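Local coordinates for PilM (Escherichia coli, PDB 3EOI), which is of unknown function but probably takes part in building or operating a plasmid-encoded pilus, at residues A19-Y24 with G79-Q84; F68-E73 with D117-W122; A92-G97 with A113-Q118. One frame throughout, in Å; residues are numbered along the deposited sequence.

How the contacts relate
Contact 2 pairs strands 66-72 and 119-123 near the centre of the chain, and contacts 1 and 3 build on it in different directions. Contact 1, with its centre about 12 Å from that of contact 2, sets two helices against the sheet; Phe21 enters between the layers, its CZ 3.6 Å from Val69 O. Contact 3 lies about 7 Å from contact 2 between centres and shares Asp117 and Gln118 with it, while a probable backbone bond from Ala92 N to Ile121 O (2.8 Å) carries the sheet onward. Contacts 1 and 3, about 19 Å apart between centres, do not touch.

Contact 1: A19-Y24 with G79-Q84; sequences ADFIRY and GALLEQ
The helical segments 19-24 and 79-84, which touch through Phe21, Ile22 and Leu81, cross at -53° with their axes 9.6 Å apart at closest approach. Leu81 supplies the branch that touches both Phe21 and Ile22. Its CD2 methyl comes up to the base of the Phe21 side chain, 3.6 Å from Phe21 CG and nearly as close to CB and CD1, the two side chains crossing at about a right angle. The same methyl meets Ile22 CG1, the Ile22 and Leu81 side chains running antiparallel alongside one another. In Ile22 the longer branch stands beside the backbone N, opposite the carbonyl carbon (chi1 -71°), and so sends CD1 over to the second helix, where it meets Gln84 CB.

Both helices lie on one face of an antiparallel sheet, an α/β layering in which Phe21 and Leu81 also reach down to the strands: Phe21 to Ala71 and Trp122, Leu81 to Ile120. A long N-terminal helix laid on such a sheet recalls the type IV pilins, in keeping with a pilus-related protein.

Nearer the start of segment 19-24, the extended Gln84 chain brings OE1 to 3.1 Å from Ala19 CA; the neighbouring Ala19 N is near too, but its N-H is badly aimed for bonding. The amide is held instead through NE2, which bonds to Thr15 O, one turn before Ala19 on helix 10-34. On the far side of helix 19-24, Arg23 NH2 forms a salt bridge to Asp20 OD1 at 2.8 Å, approaching from above the carboxylate plane.

Contact 2: F68-E73 with D117-W122; sequences FVWAKE and DQVIIW
The indole of Trp122 receives Val69 CG2 at its edge, near the ring plane, with CE3 3.6 Å from the methyl; the two side chains run alongside each other in the same sense. They belong to two adjacent antiparallel strands in the interior of a five-stranded sheet, 66-72 and 119-123, which are brought together from distant parts of the chain. Phe68 is likewise met at its edge, where Ile121 CD1 sits 3.9 Å from CD1 of the ring. Trp70 is approached obliquely by Val119 CG1, which lies nearest its CD1, and by Ile121 CD1. Leu61, Ser59 and Pro116 add to the surroundings of this indole, while Met25 and Asn29 of helix 10-34 touch that of Trp122.

Val69 and Trp122 form one hydrogen-bonded pair, and Ala71 and Ile120 the next. All four point to the face that carries the helices, whereas Trp70 and Ile121, a non-hydrogen-bonded pair, point to the other. Both bonds between Ala71 and Ile120 run nearly along the C=O axis, with Ile120 N to Ala71 O measuring 2.9 Å. Trp70 CG stands between its backbone N and carbonyl carbon (chi1 67°), which directs the end of the indole away from strand 119-123, though CD1 still meets Val119 CG1, and leaves CB to contact Ile121 CG1 at 4.0 Å.

Beyond Lys72 and Val119, whose side chains splay apart, the regular pairing gives way. Gln118 takes a positive phi, and Glu73 follows the strand as loop; its side chain crosses that of Ile120 at about a right angle, Glu73 CG lying 4.0 Å from Ile120 CG1. One further bond still joins the chains there: Glu73 N donates to Gln118 O at 2.9 Å, almost straight at 172°, although the donor is tilted 31° from the carbonyl plane.

Contact 3: A92-G97 with A113-Q118; sequences ARVENG and AVIPDQ
Val94 and Asp117 meet at about a right angle, the valine bringing its CG1 methyl against the carboxylate oxygen OD1. Val94 CG1 stands opposite its own backbone N (chi1 175°) and thereby reaches both Asp117 OD1, at 3.4 Å, and Pro116 O, at 3.6 Å. The other methyl, CG2, makes a looser apolar contact with Ile115 CG2.

Asp117 in turn swings its carboxylate beside its own backbone N and against the backbone of the turn that follows strand 92-95. There OD1 accepts the amide of Gly97 in a short, fairly straight bond, Gly97 N to Asp117 OD1 being 2.7 Å with 162° at the hydrogen. The donor comes in on the syn side, 24° out of the carboxylate plane. Asn96 N is close to the same oxygen but poorly angled, so of the two amides only that of Gly97 is bonded to OD1. Just beyond, the backbone takes over: Gln118 N donates to Val94 O at 2.7 Å, where strand 119-123 is about to begin its pairing with 92-95.

Asn96 and Gly97 both have positive phi, with the angles of a type I' turn, the tight Asn-Gly reversal characteristic of two-residue β-hairpins, here linking strands 92-95 and 98-100.

Contact 1: A19-Y24 with G79-Q84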
loop_
_atom_site.group_PDB
_atom_site.type_symbol
_atom_site.label_atom_id
_atom_site.label_comp_id
_atom_site.label_asym_id
_atom_site.label_seq_id
_atom_site.Cartn_x
_atom_site.Cartn_y
_atom_site.Cartn_z
ATOM N N ALA A 19 -8.922 -4.959 0.227
ATOM C CA ALA A 19 -9.476 -4.883 -1.121
ATOM C C ALA A 19 -9.159 -3.545 -1.754
ATOM O O ALA A 19 -8.752 -3.487 -2.961
ATOM C CB ALA A 19 -11.014 -5.136 -1.111
ATOM N N ASP A 20 -9.294 -2.474 -0.959
ATOM C CA ASP A 20 -8.906 -1.142 -1.470
ATOM C C ASP A 20 -7.419 -1.048 -1.859
ATOM O O ASP A 20 -7.047 -0.484 -2.916
ATOM C CB ASP A 20 -9.197 -0.026 -0.462
ATOM C CG ASP A 20 -10.686 0.117 -0.141
ATOM O OD1 ASP A 20 -11.504 -0.460 -0.871
ATOM O OD2 ASP A 20 -11.022 0.885 0.813
ATOM N N PHE A 21 -6.562 -1.539 -0.961
ATOM C CA PHE A 21 -5.117 -1.575 -1.218
ATOM C C PHE A 21 -4.863 -2.295 -2.572
ATOM O O PHE A 21 -4.085 -1.838 -3.456
ATOM C CB PHE A 21 -4.451 -2.327 -0.060
ATOM C CG PHE A 21 -2.942 -2.293 -0.056
ATOM C CD1 PHE A 21 -2.202 -2.993 -1.032
ATOM C CD2 PHE A 21 -2.247 -1.551 0.920
ATOM C CE1 PHE A 21 -0.833 -2.956 -1.030
ATOM C CE2 PHE A 21 -0.803 -1.560 0.954
ATOM C CZ PHE A 21 -0.102 -2.268 -0.061
ATOM N N ILE A 22 -5.457 -3.476 -2.739
ATOM C CA ILE A 22 -5.118 -4.266 -3.928
ATOM C C ILE A 22 -5.619 -3.547 -5.174
ATOM O O ILE A 22 -4.938 -3.534 -6.222
ATOM C CB ILE A 22 -5.685 -5.688 -3.828
ATOM C CG1 ILE A 22 -4.894 -6.456 -2.760
ATOM C CG2 ILE A 22 -5.562 -6.407 -5.166
ATOM C CD1 ILE A 22 -5.575 -7.659 -2.256
ATOM N N ARG A 23 -6.787 -2.927 -5.065
ATOM C CA ARG A 23 -7.374 -2.204 -6.208
ATOM C C ARG A 23 -6.493 -1.070 -6.661
ATOM O O ARG A 23 -6.253 -0.885 -7.902
ATOM C CB ARG A 23 -8.737 -1.656 -5.806
ATOM C CG ARG A 23 -9.579 -1.239 -6.944
ATOM C CD ARG A 23 -11.004 -1.135 -6.466
ATOM N NE ARG A 23 -11.165 -0.086 -5.445
ATOM C CZ ARG A 23 -11.567 -0.296 -4.178
ATOM N NH1 ARG A 23 -11.879 -1.523 -3.733
ATOM N NH2 ARG A 23 -11.681 0.756 -3.369
ATOM N N TYR A 24 -6.028 -0.270 -5.697
ATOM C CA TYR A 24 -5.145 0.859 -6.011
ATOM C C TYR A 24 -3.767 0.398 -6.476
ATOM O O TYR A 24 -3.218 0.933 -7.468
ATOM C CB TYR A 24 -5.032 1.841 -4.818
ATOM C CG TYR A 24 -6.261 2.766 -4.772
ATOM C CD1 TYR A 24 -7.409 2.345 -4.123
ATOM C CD2 TYR A 24 -6.293 4.023 -5.421
ATOM C CE1 TYR A 24 -8.551 3.112 -4.043
ATOM C CE2 TYR A 24 -7.479 4.837 -5.340
ATOM C CZ TYR A 24 -8.597 4.344 -4.640
ATOM O OH TYR A 24 -9.829 5.000 -4.544
ATOM N N GLY A 79 -2.258 -11.041 6.064
ATOM C CA GLY A 79 -2.889 -12.295 5.555
ATOM C C GLY A 79 -4.059 -11.965 4.613
ATOM O O GLY A 79 -4.316 -12.725 3.682
ATOM N N ALA A 80 -4.771 -10.851 4.853
ATOM C CA ALA A 80 -5.906 -10.525 3.985
ATOM C C ALA A 80 -5.377 -10.059 2.620
ATOM O O ALA A 80 -5.953 -10.388 1.568
ATOM C CB ALA A 80 -6.761 -9.476 4.619
ATOM N N LEU A 81 -4.277 -9.290 2.641
ATOM C CA LEU A 81 -3.677 -8.877 1.382
ATOM C C LEU A 81 -3.210 -10.057 0.613
ATOM O O LEU A 81 -3.364 -10.131 -0.625
ATOM C CB LEU A 81 -2.487 -7.948 1.660
ATOM C CG LEU A 81 -2.890 -6.557 2.150
ATOM C CD1 LEU A 81 -1.693 -5.814 2.694
ATOM C CD2 LEU A 81 -3.536 -5.728 1.024
ATOM N N LEU A 82 -2.582 -10.989 1.313
ATOM C CA LEU A 82 -2.146 -12.231 0.629
ATOM C C LEU A 82 -3.337 -13.066 0.111
ATOM O O LEU A 82 -3.380 -13.584 -1.029
ATOM C CB LEU A 82 -1.231 -13.040 1.572
ATOM C CG LEU A 82 0.085 -12.302 1.782
ATOM C CD1 LEU A 82 0.853 -12.906 2.953
ATOM C CD2 LEU A 82 0.865 -12.391 0.441
ATOM N N GLU A 83 -4.364 -13.208 0.928
ATOM C CA GLU A 83 -5.526 -13.919 0.430
ATOM C C GLU A 83 -6.094 -13.302 -0.850
ATOM O O GLU A 83 -6.432 -14.025 -1.790
ATOM C CB GLU A 83 -6.639 -13.881 1.496
ATOM C CG GLU A 83 -7.887 -14.633 1.065
ATOM C CD GLU A 83 -8.962 -14.621 2.121
ATOM O OE1 GLU A 83 -8.926 -13.748 3.020
ATOM O OE2 GLU A 83 -9.856 -15.467 2.011
ATOM N N GLN A 84 -6.295 -12.002 -0.832
ATOM C CA GLN A 84 -7.039 -11.340 -1.918
ATOM C C GLN A 84 -6.162 -11.158 -3.156
ATOM O O GLN A 84 -6.655 -10.749 -4.193
ATOM C CB GLN A 84 -7.599 -10.006 -1.431
ATOM C CG GLN A 84 -8.729 -10.208 -0.367
ATOM C CD GLN A 84 -9.333 -8.865 0.030
ATOM O OE1 GLN A 84 -9.396 -7.947 -0.797
ATOM N NE2 GLN A 84 -9.780 -8.754 1.278
#

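Contact 2: F68-E73 with D117-W122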
loop_
_atom_site.group_PDB
_atom_site.type_symbol
_atom_site.label_atom_id
_atom_site.label_comp_id
_atom_site.label_asym_id
_atom_site.label_seq_id
_atom_site.Cartn_x
_atom_site.Cartn_y
_atom_site.Cartn_z
ATOM N N PHE A 68 5.706 3.354 -4.236
ATOM C CA PHE A 68 5.438 2.826 -2.898
ATOM C C PHE A 68 3.941 3.012 -2.631
ATOM O O PHE A 68 3.379 4.135 -2.835
ATOM C CB PHE A 68 6.137 3.678 -1.849
ATOM C CG PHE A 68 7.628 3.710 -1.960
ATOM C CD1 PHE A 68 8.419 2.938 -1.121
ATOM C CD2 PHE A 68 8.258 4.532 -2.925
ATOM C CE1 PHE A 68 9.835 2.956 -1.252
ATOM C CE2 PHE A 68 9.623 4.538 -3.053
ATOM C CZ PHE A 68 10.414 3.766 -2.225
ATOM N N VAL A 69 3.310 1.957 -2.127
ATOM C CA VAL A 69 1.888 1.972 -1.828
ATOM C C VAL A 69 1.766 1.391 -0.415
ATOM O O VAL A 69 2.381 0.358 -0.098
ATOM C CB VAL A 69 1.074 1.068 -2.803
ATOM C CG1 VAL A 69 -0.391 0.999 -2.405
ATOM C CG2 VAL A 69 1.258 1.567 -4.213
ATOM N N TRP A 70 1.023 2.060 0.440
ATOM C CA TRP A 70 1.012 1.590 1.827
ATOM C C TRP A 70 -0.293 1.841 2.562
ATOM O O TRP A 70 -1.127 2.699 2.173
ATOM C CB TRP A 70 2.163 2.238 2.611
ATOM C CG TRP A 70 2.042 3.767 2.836
ATOM C CD1 TRP A 70 1.386 4.391 3.840
ATOM C CD2 TRP A 70 2.572 4.801 1.994
ATOM N NE1 TRP A 70 1.516 5.752 3.722
ATOM C CE2 TRP A 70 2.213 6.035 2.569
ATOM C CE3 TRP A 70 3.326 4.800 0.817
ATOM C CZ2 TRP A 70 2.571 7.228 2.014
ATOM C CZ3 TRP A 70 3.671 6.043 0.245
ATOM C CH2 TRP A 70 3.277 7.241 0.866
ATOM N N ALA A 71 -0.446 1.047 3.625
ATOM C CA ALA A 71 -1.614 1.208 4.524
ATOM C C ALA A 71 -1.219 0.920 5.957
ATOM O O ALA A 71 -0.289 0.162 6.221
ATOM C CB ALA A 71 -2.779 0.318 4.082
ATOM N N LYS A 72 -1.917 1.563 6.897
ATOM C CA LYS A 72 -1.661 1.360 8.317
ATOM C C LYS A 72 -1.816 -0.122 8.663
ATOM O O LYS A 72 -2.833 -0.709 8.353
ATOM C CB LYS A 72 -2.657 2.186 9.145
ATOM C CG LYS A 72 -2.596 1.959 10.659
ATOM C CD LYS A 72 -3.104 3.195 11.481
ATOM C CE LYS A 72 -4.544 3.024 12.014
ATOM N NZ LYS A 72 -5.002 4.165 12.913
ATOM N N GLU A 73 -0.824 -0.680 9.352
ATOM C CA GLU A 73 -0.823 -2.121 9.700
ATOM C C GLU A 73 -1.871 -2.412 10.783
ATOM O O GLU A 73 -2.076 -1.620 11.686
ATOM C CB GLU A 73 0.547 -2.447 10.253
ATOM C CG GLU A 73 0.938 -3.871 10.371
ATOM C CD GLU A 73 2.352 -3.966 10.949
ATOM O OE1 GLU A 73 2.782 -2.994 11.662
ATOM O OE2 GLU A 73 3.030 -4.985 10.719
ATOM N N ASP A 117 5.808 4.925 9.898
ATOM C CA ASP A 117 6.088 3.639 10.485
ATOM C C ASP A 117 4.786 2.865 10.649
ATOM O O ASP A 117 3.690 3.440 10.586
ATOM C CB ASP A 117 6.731 3.834 11.852
ATOM C CG ASP A 117 8.158 4.273 11.753
ATOM O OD1 ASP A 117 8.796 3.971 10.713
ATOM O OD2 ASP A 117 8.640 4.937 12.706
ATOM N N GLN A 118 4.917 1.565 10.884
ATOM C CA GLN A 118 3.769 0.725 11.241
ATOM C C GLN A 118 2.793 0.683 10.074
ATOM O O GLN A 118 1.556 0.767 10.228
ATOM C CB GLN A 118 3.082 1.227 12.518
ATOM C CG GLN A 118 4.093 1.360 13.679
ATOM C CD GLN A 118 3.455 1.425 15.054
ATOM O OE1 GLN A 118 2.401 2.034 15.257
ATOM N NE2 GLN A 118 4.117 0.781 16.022
ATOM N N VAL A 119 3.375 0.597 8.863
ATOM C CA VAL A 119 2.579 0.294 7.663
ATOM C C VAL A 119 3.004 -0.990 6.999
ATOM O O VAL A 119 4.139 -1.443 7.168
ATOM C CB VAL A 119 2.619 1.474 6.599
ATOM C CG1 VAL A 119 2.052 2.752 7.182
ATOM C CG2 VAL A 119 4.011 1.746 6.112
ATOM N N ILE A 120 2.064 -1.583 6.258
ATOM C CA ILE A 120 2.431 -2.574 5.271
ATOM C C ILE A 120 2.605 -1.879 3.939
ATOM O O ILE A 120 1.785 -0.974 3.579
ATOM C CB ILE A 120 1.348 -3.648 5.138
ATOM C CG1 ILE A 120 1.264 -4.492 6.434
ATOM C CG2 ILE A 120 1.666 -4.530 3.894
ATOM C CD1 ILE A 120 0.063 -5.418 6.487
ATOM N N ILE A 121 3.657 -2.266 3.221
ATOM C CA ILE A 121 4.040 -1.508 2.039
ATOM C C ILE A 121 4.400 -2.370 0.878
ATOM O O ILE A 121 4.830 -3.520 1.060
ATOM C CB ILE A 121 5.217 -0.533 2.365
ATOM C CG1 ILE A 121 5.470 0.458 1.219
ATOM C CG2 ILE A 121 6.478 -1.322 2.757
ATOM C CD1 ILE A 121 6.095 1.736 1.750
ATOM N N TRP A 122 4.102 -1.837 -0.322
ATOM C CA TRP A 122 4.478 -2.510 -1.567
ATOM C C TRP A 122 5.337 -1.537 -2.337
ATOM O O TRP A 122 4.966 -0.344 -2.493
ATOM C CB TRP A 122 3.203 -2.853 -2.338
ATOM C CG TRP A 122 3.373 -3.439 -3.744
ATOM C CD1 TRP A 122 3.573 -4.746 -4.055
ATOM C CD2 TRP A 122 3.200 -2.754 -5.002
ATOM N NE1 TRP A 122 3.574 -4.924 -5.441
ATOM C CE2 TRP A 122 3.352 -3.716 -6.033
ATOM C CE3 TRP A 122 3.003 -1.397 -5.357
ATOM C CZ2 TRP A 122 3.284 -3.380 -7.394
ATOM C CZ3 TRP A 122 2.901 -1.079 -6.722
ATOM C CH2 TRP A 122 3.032 -2.044 -7.697
#

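Contact 3: A92-G97 with A113-Q118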
loop_
_atom_site.group_PDB
_atom_site.type_symbol
_atom_site.label_atom_id
_atom_site.label_comp_id
_atom_site.label_asym_id
_atom_site.label_seq_id
_atom_site.Cartn_x
_atom_site.Cartn_y
_atom_site.Cartn_z
ATOM N N ALA A 92 6.086 -5.795 2.186
ATOM C CA ALA A 92 7.092 -5.467 3.221
ATOM C C ALA A 92 6.446 -4.633 4.324
ATOM O O ALA A 92 5.218 -4.423 4.303
ATOM C CB ALA A 92 8.344 -4.710 2.614
ATOM N N ARG A 93 7.275 -4.219 5.292
ATOM C CA ARG A 93 6.841 -3.489 6.478
ATOM C C ARG A 93 7.737 -2.290 6.721
ATOM O O ARG A 93 8.871 -2.291 6.291
ATOM C CB ARG A 93 6.952 -4.432 7.737
ATOM C CG ARG A 93 5.836 -5.441 7.912
ATOM C CD ARG A 93 6.237 -6.656 8.799
ATOM N NE ARG A 93 6.976 -6.345 10.030
ATOM C CZ ARG A 93 7.683 -7.251 10.707
ATOM N NH1 ARG A 93 7.759 -8.506 10.269
ATOM N NH2 ARG A 93 8.318 -6.909 11.817
ATOM N N VAL A 94 7.242 -1.249 7.389
ATOM C CA VAL A 94 8.135 -0.138 7.788
ATOM C C VAL A 94 8.003 -0.031 9.278
ATOM O O VAL A 94 6.884 0.084 9.793
ATOM C CB VAL A 94 7.759 1.203 7.140
ATOM C CG1 VAL A 94 8.647 2.352 7.696
ATOM C CG2 VAL A 94 7.868 1.039 5.590
ATOM N N GLU A 95 9.152 -0.106 9.952
ATOM C CA GLU A 95 9.238 -0.031 11.404
ATOM C C GLU A 95 10.479 0.819 11.748
ATOM O O GLU A 95 11.557 0.671 11.174
ATOM C CB GLU A 95 9.379 -1.432 11.974
ATOM C CG GLU A 95 9.510 -1.488 13.455
ATOM C CD GLU A 95 9.438 -2.925 13.946
ATOM O OE1 GLU A 95 8.421 -3.598 13.650
ATOM O OE2 GLU A 95 10.398 -3.377 14.612
ATOM N N ASN A 96 10.303 1.778 12.646
ATOM C CA ASN A 96 11.411 2.665 12.996
ATOM C C ASN A 96 12.194 3.259 11.823
ATOM O O ASN A 96 13.411 3.311 11.837
ATOM C CB ASN A 96 12.282 1.996 14.056
ATOM C CG ASN A 96 11.450 1.578 15.265
ATOM O OD1 ASN A 96 11.314 0.399 15.556
ATOM N ND2 ASN A 96 10.816 2.552 15.917
ATOM N N GLY A 97 11.452 3.728 10.818
ATOM C CA GLY A 97 12.017 4.339 9.633
ATOM C C GLY A 97 12.733 3.405 8.679
ATOM O O GLY A 97 13.347 3.880 7.717
ATOM N N ALA A 113 11.208 9.908 3.371
ATOM C CA ALA A 113 10.927 10.307 4.739
ATOM C C ALA A 113 9.447 10.523 4.994
ATOM O O ALA A 113 9.026 10.662 6.141
ATOM C CB ALA A 113 11.674 11.594 5.082
ATOM N N VAL A 114 8.645 10.589 3.947
ATOM C CA VAL A 114 7.212 10.790 4.155
ATOM C C VAL A 114 6.391 9.501 4.297
ATOM O O VAL A 114 5.167 9.571 4.421
ATOM C CB VAL A 114 6.617 11.702 3.071
ATOM C CG1 VAL A 114 7.359 12.997 3.097
ATOM C CG2 VAL A 114 6.721 11.043 1.709
ATOM N N ILE A 115 7.053 8.351 4.335
ATOM C CA ILE A 115 6.326 7.123 4.629
ATOM C C ILE A 115 6.318 6.857 6.134
ATOM O O ILE A 115 7.376 6.814 6.761
ATOM C CB ILE A 115 6.944 5.997 3.903
ATOM C CG1 ILE A 115 6.905 6.324 2.394
ATOM C CG2 ILE A 115 6.179 4.732 4.254
ATOM C CD1 ILE A 115 7.623 5.342 1.597
ATOM N N PRO A 116 5.134 6.683 6.720
ATOM C CA PRO A 116 5.099 6.494 8.177
ATOM C C PRO A 116 5.495 5.070 8.610
ATOM O O PRO A 116 5.540 4.160 7.781
ATOM C CB PRO A 116 3.625 6.792 8.554
ATOM C CG PRO A 116 2.871 6.880 7.224
ATOM C CD PRO A 116 3.794 6.568 6.106
ATOM N N ASP A 117 5.808 4.925 9.898
ATOM C CA ASP A 117 6.088 3.639 10.485
ATOM C C ASP A 117 4.786 2.865 10.649
ATOM O O ASP A 117 3.690 3.440 10.586
ATOM C CB ASP A 117 6.731 3.834 11.852
ATOM C CG ASP A 117 8.158 4.273 11.753
ATOM O OD1 ASP A 117 8.796 3.971 10.713
ATOM O OD2 ASP A 117 8.640 4.937 12.706
ATOM N N GLN A 118 4.917 1.565 10.884
ATOM C CA GLN A 118 3.769 0.725 11.241
ATOM C C GLN A 118 2.793 0.683 10.074
ATOM O O GLN A 118 1.556 0.767 10.228
ATOM C CB GLN A 118 3.082 1.227 12.518
ATOM C CG GLN A 118 4.093 1.360 13.679
ATOM C CD GLN A 118 3.455 1.425 15.054
ATOM O OE1 GLN A 118 2.401 2.034 15.257
ATOM N NE2 GLN A 118 4.117 0.781 16.022
#